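Local coordinates for protein putative phytoene/squalene synthase YisP (Bacillus subtilis subsp. subtilis, PDB 3WE9) that hydrolyses farnesyl diphosphate to farnesol and diphosphate, an activity that supports biofilm formation, at residues E218-L223 and L240-L245. Residues are numbered along the deposited sequence; the frame is centred on the assembly and turned at random.
Sequences ECQDAL and LHRAVL
Arg242 reaches across to Gln220 in a contact carried by these two side chains alone. Two residues ahead of it, Leu240 starts the segment on another face of helix 228-250, where its side chain packs on Val267, Ile270 and Leu271 of helix 264-271. Arg242 itself points to helix 199-221; its chain runs extended from CG to NE, and together with the Gln220 side chain it bridges the 11.1 Å between the CA atoms of Arg242 and Gln220. Its NH1 donates a hydrogen bond of 3.2 Å to OE1 of Gln220, bent to 144° at the hydrogen. The oxygen sits at the guanidinium edge, somewhat out of its plane. Gln220 leaves its helix with CG anti to the backbone N (chi1 179°) and then bends at chi2, which brings the amide round to NH1, its plane turned 44° from the guanidinium. NH2 passes 4.0 Å from CB of Gln220 and forms a salt bridge with Glu217, one residue before the segment 218-223, so the guanidinium is gripped through both terminal nitrogens. Beyond it, Val244 packs on Val162 of helix 145-165. The pair forms a polar side-chain bridge at the surface between the consecutive helices 199-221 and 228-250, a helical hairpin of the all-helical squalene/phytoene synthase fold.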
ATOM      1  N   GLU A 218     -10.310 -10.760  -1.785  1.00 26.83           N
ATOM      2  CA  GLU A 218     -10.887 -10.393  -3.072  1.00 28.36           C
ATOM      3  C   GLU A 218      -9.823 -10.460  -4.166  1.00 27.88           C
ATOM      4  O   GLU A 218     -10.075 -10.937  -5.273  1.00 26.22           O
ATOM      5  CB  GLU A 218     -11.439  -8.976  -2.963  1.00 30.54           C
ATOM      6  CG  GLU A 218     -12.359  -8.532  -4.060  1.00 33.86           C
ATOM      7  CD  GLU A 218     -13.163  -7.326  -3.624  1.00 33.99           C
ATOM      8  OE1 GLU A 218     -12.958  -6.228  -4.180  1.00 33.75           O
ATOM      9  OE2 GLU A 218     -13.995  -7.484  -2.703  1.00 36.57           O
ATOM     10  N   CYS A 219      -8.629  -9.973  -3.851  1.00 27.60           N
ATOM     11  CA  CYS A 219      -7.535  -9.995  -4.813  1.00 26.66           C
ATOM     12  C   CYS A 219      -7.004 -11.419  -4.916  1.00 25.52           C
ATOM     13  O   CYS A 219      -6.550 -11.852  -5.972  1.00 23.63           O
ATOM     14  CB  CYS A 219      -6.412  -9.055  -4.373  1.00 25.93           C
ATOM     15  SG  CYS A 219      -5.003  -9.026  -5.505  1.00 25.72           S
ATOM     16  N   GLN A 220      -7.061 -12.136  -3.801  1.00 25.68           N
ATOM     17  CA  GLN A 220      -6.602 -13.520  -3.745  1.00 27.35           C
ATOM     18  C   GLN A 220      -7.416 -14.363  -4.722  1.00 27.58           C
ATOM     19  O   GLN A 220      -6.868 -15.205  -5.437  1.00 27.24           O
ATOM     20  CB  GLN A 220      -6.763 -14.071  -2.324  1.00 28.50           C
ATOM     21  CG  GLN A 220      -6.338 -15.523  -2.146  1.00 30.49           C
ATOM     22  CD  GLN A 220      -4.834 -15.718  -2.241  1.00 33.41           C
ATOM     23  OE1 GLN A 220      -4.063 -15.016  -1.583  1.00 33.94           O
ATOM     24  NE2 GLN A 220      -4.408 -16.685  -3.053  1.00 35.51           N
ATOM     25  N   ASP A 221      -8.726 -14.125  -4.759  1.00 27.55           N
ATOM     26  CA  ASP A 221      -9.604 -14.873  -5.657  1.00 29.69           C
ATOM     27  C   ASP A 221      -9.281 -14.616  -7.133  1.00 30.06           C
ATOM     28  O   ASP A 221      -9.504 -15.482  -7.980  1.00 28.33           O
ATOM     29  CB  ASP A 221     -11.077 -14.519  -5.417  1.00 30.62           C
ATOM     30  CG  ASP A 221     -11.567 -14.913  -4.037  1.00 33.49           C
ATOM     31  OD1 ASP A 221     -11.086 -15.926  -3.482  1.00 32.94           O
ATOM     32  OD2 ASP A 221     -12.457 -14.208  -3.513  1.00 34.98           O
ATOM     33  N   ALA A 222      -8.764 -13.429  -7.439  1.00 28.38           N
ATOM     34  CA  ALA A 222      -8.433 -13.076  -8.818  1.00 28.09           C
ATOM     35  C   ALA A 222      -6.966 -13.323  -9.166  1.00 27.47           C
ATOM     36  O   ALA A 222      -6.526 -13.022 -10.274  1.00 27.60           O
ATOM     37  CB  ALA A 222      -8.789 -11.616  -9.074  1.00 27.06           C
ATOM     38  N   LEU A 223      -6.219 -13.882  -8.218  1.00 27.03           N
ATOM     39  CA  LEU A 223      -4.800 -14.157  -8.409  1.00 28.71           C
ATOM     40  C   LEU A 223      -4.461 -14.980  -9.661  1.00 30.47           C
ATOM     41  O   LEU A 223      -3.506 -14.664 -10.374  1.00 28.96           O
ATOM     42  CB  LEU A 223      -4.234 -14.848  -7.165  1.00 30.70           C
ATOM     43  CG  LEU A 223      -2.738 -15.171  -7.170  1.00 32.28           C
ATOM     44  CD1 LEU A 223      -1.933 -13.894  -7.383  1.00 33.32           C
ATOM     45  CD2 LEU A 223      -2.349 -15.846  -5.858  1.00 34.41           C
ATOM     46  N   LEU A 240       2.572 -11.037   2.362  1.00 19.03           N
ATOM     47  CA  LEU A 240       3.286 -10.113   3.233  1.00 18.94           C
ATOM     48  C   LEU A 240       2.373  -9.267   4.112  1.00 18.68           C
ATOM     49  O   LEU A 240       2.635  -9.098   5.301  1.00 17.84           O
ATOM     50  CB  LEU A 240       4.186  -9.190   2.404  1.00 20.38           C
ATOM     51  CG  LEU A 240       5.387  -9.868   1.730  1.00 24.16           C
ATOM     52  CD1 LEU A 240       6.078  -8.891   0.783  1.00 23.04           C
ATOM     53  CD2 LEU A 240       6.356 -10.359   2.801  1.00 20.80           C
ATOM     54  N   HIS A 241       1.301  -8.741   3.528  1.00 16.53           N
ATOM     55  CA  HIS A 241       0.391  -7.893   4.288  1.00 17.83           C
ATOM     56  C   HIS A 241      -0.519  -8.673   5.217  1.00 18.22           C
ATOM     57  O   HIS A 241      -0.936  -8.157   6.251  1.00 16.81           O
ATOM     58  CB  HIS A 241      -0.359  -6.978   3.321  1.00 16.41           C
ATOM     59  CG  HIS A 241       0.548  -5.996   2.653  1.00 14.49           C
ATOM     60  ND1 HIS A 241       1.020  -4.871   3.296  1.00 17.20           N
ATOM     61  CD2 HIS A 241       1.201  -6.049   1.467  1.00 12.24           C
ATOM     62  CE1 HIS A 241       1.924  -4.275   2.540  1.00 13.78           C
ATOM     63  NE2 HIS A 241       2.054  -4.971   1.425  1.00 17.97           N
ATOM     64  N   ARG A 242      -0.813  -9.923   4.872  1.00 20.31           N
ATOM     65  CA  ARG A 242      -1.604 -10.748   5.775  1.00 20.39           C
ATOM     66  C   ARG A 242      -0.704 -11.035   6.976  1.00 19.84           C
ATOM     67  O   ARG A 242      -1.143 -10.991   8.127  1.00 20.35           O
ATOM     68  CB  ARG A 242      -2.010 -12.074   5.122  1.00 22.57           C
ATOM     69  CG  ARG A 242      -3.320 -12.012   4.367  1.00 28.48           C
ATOM     70  CD  ARG A 242      -3.863 -13.403   4.077  1.00 32.55           C
ATOM     71  NE  ARG A 242      -5.169 -13.343   3.429  1.00 37.32           N
ATOM     72  CZ  ARG A 242      -5.365 -13.441   2.116  1.00 38.50           C
ATOM     73  NH1 ARG A 242      -4.331 -13.609   1.298  1.00 39.30           N
ATOM     74  NH2 ARG A 242      -6.596 -13.374   1.625  1.00 34.66           N
ATOM     75  N   ALA A 243       0.565 -11.320   6.692  1.00 18.02           N
ATOM     76  CA  ALA A 243       1.544 -11.617   7.731  1.00 18.46           C
ATOM     77  C   ALA A 243       1.731 -10.425   8.670  1.00 18.34           C
ATOM     78  O   ALA A 243       1.956 -10.599   9.868  1.00 17.12           O
ATOM     79  CB  ALA A 243       2.878 -12.004   7.100  1.00 19.30           C
ATOM     80  N   VAL A 244       1.655  -9.214   8.124  1.00 16.39           N
ATOM     81  CA  VAL A 244       1.795  -8.019   8.942  1.00 17.56           C
ATOM     82  C   VAL A 244       0.680  -7.978   9.992  1.00 16.48           C
ATOM     83  O   VAL A 244       0.931  -7.726  11.173  1.00 16.76           O
ATOM     84  CB  VAL A 244       1.734  -6.733   8.075  1.00 17.76           C
ATOM     85  CG1 VAL A 244       1.643  -5.494   8.975  1.00 19.73           C
ATOM     86  CG2 VAL A 244       2.976  -6.635   7.203  1.00 19.38           C
ATOM     87  N   LEU A 245      -0.550  -8.231   9.556  1.00 16.04           N
ATOM     88  CA  LEU A 245      -1.694  -8.235  10.462  1.00 16.28           C
ATOM     89  C   LEU A 245      -1.531  -9.315  11.529  1.00 18.33           C
ATOM     90  O   LEU A 245      -1.864  -9.109  12.700  1.00 15.22           O
ATOM     91  CB  LEU A 245      -2.991  -8.469   9.679  1.00 17.36           C
ATOM     92  CG  LEU A 245      -3.384  -7.329   8.731  1.00 16.66           C
ATOM     93  CD1 LEU A 245      -4.554  -7.748   7.865  1.00 17.63           C
ATOM     94  CD2 LEU A 245      -3.724  -6.085   9.547  1.00 20.27           C
TER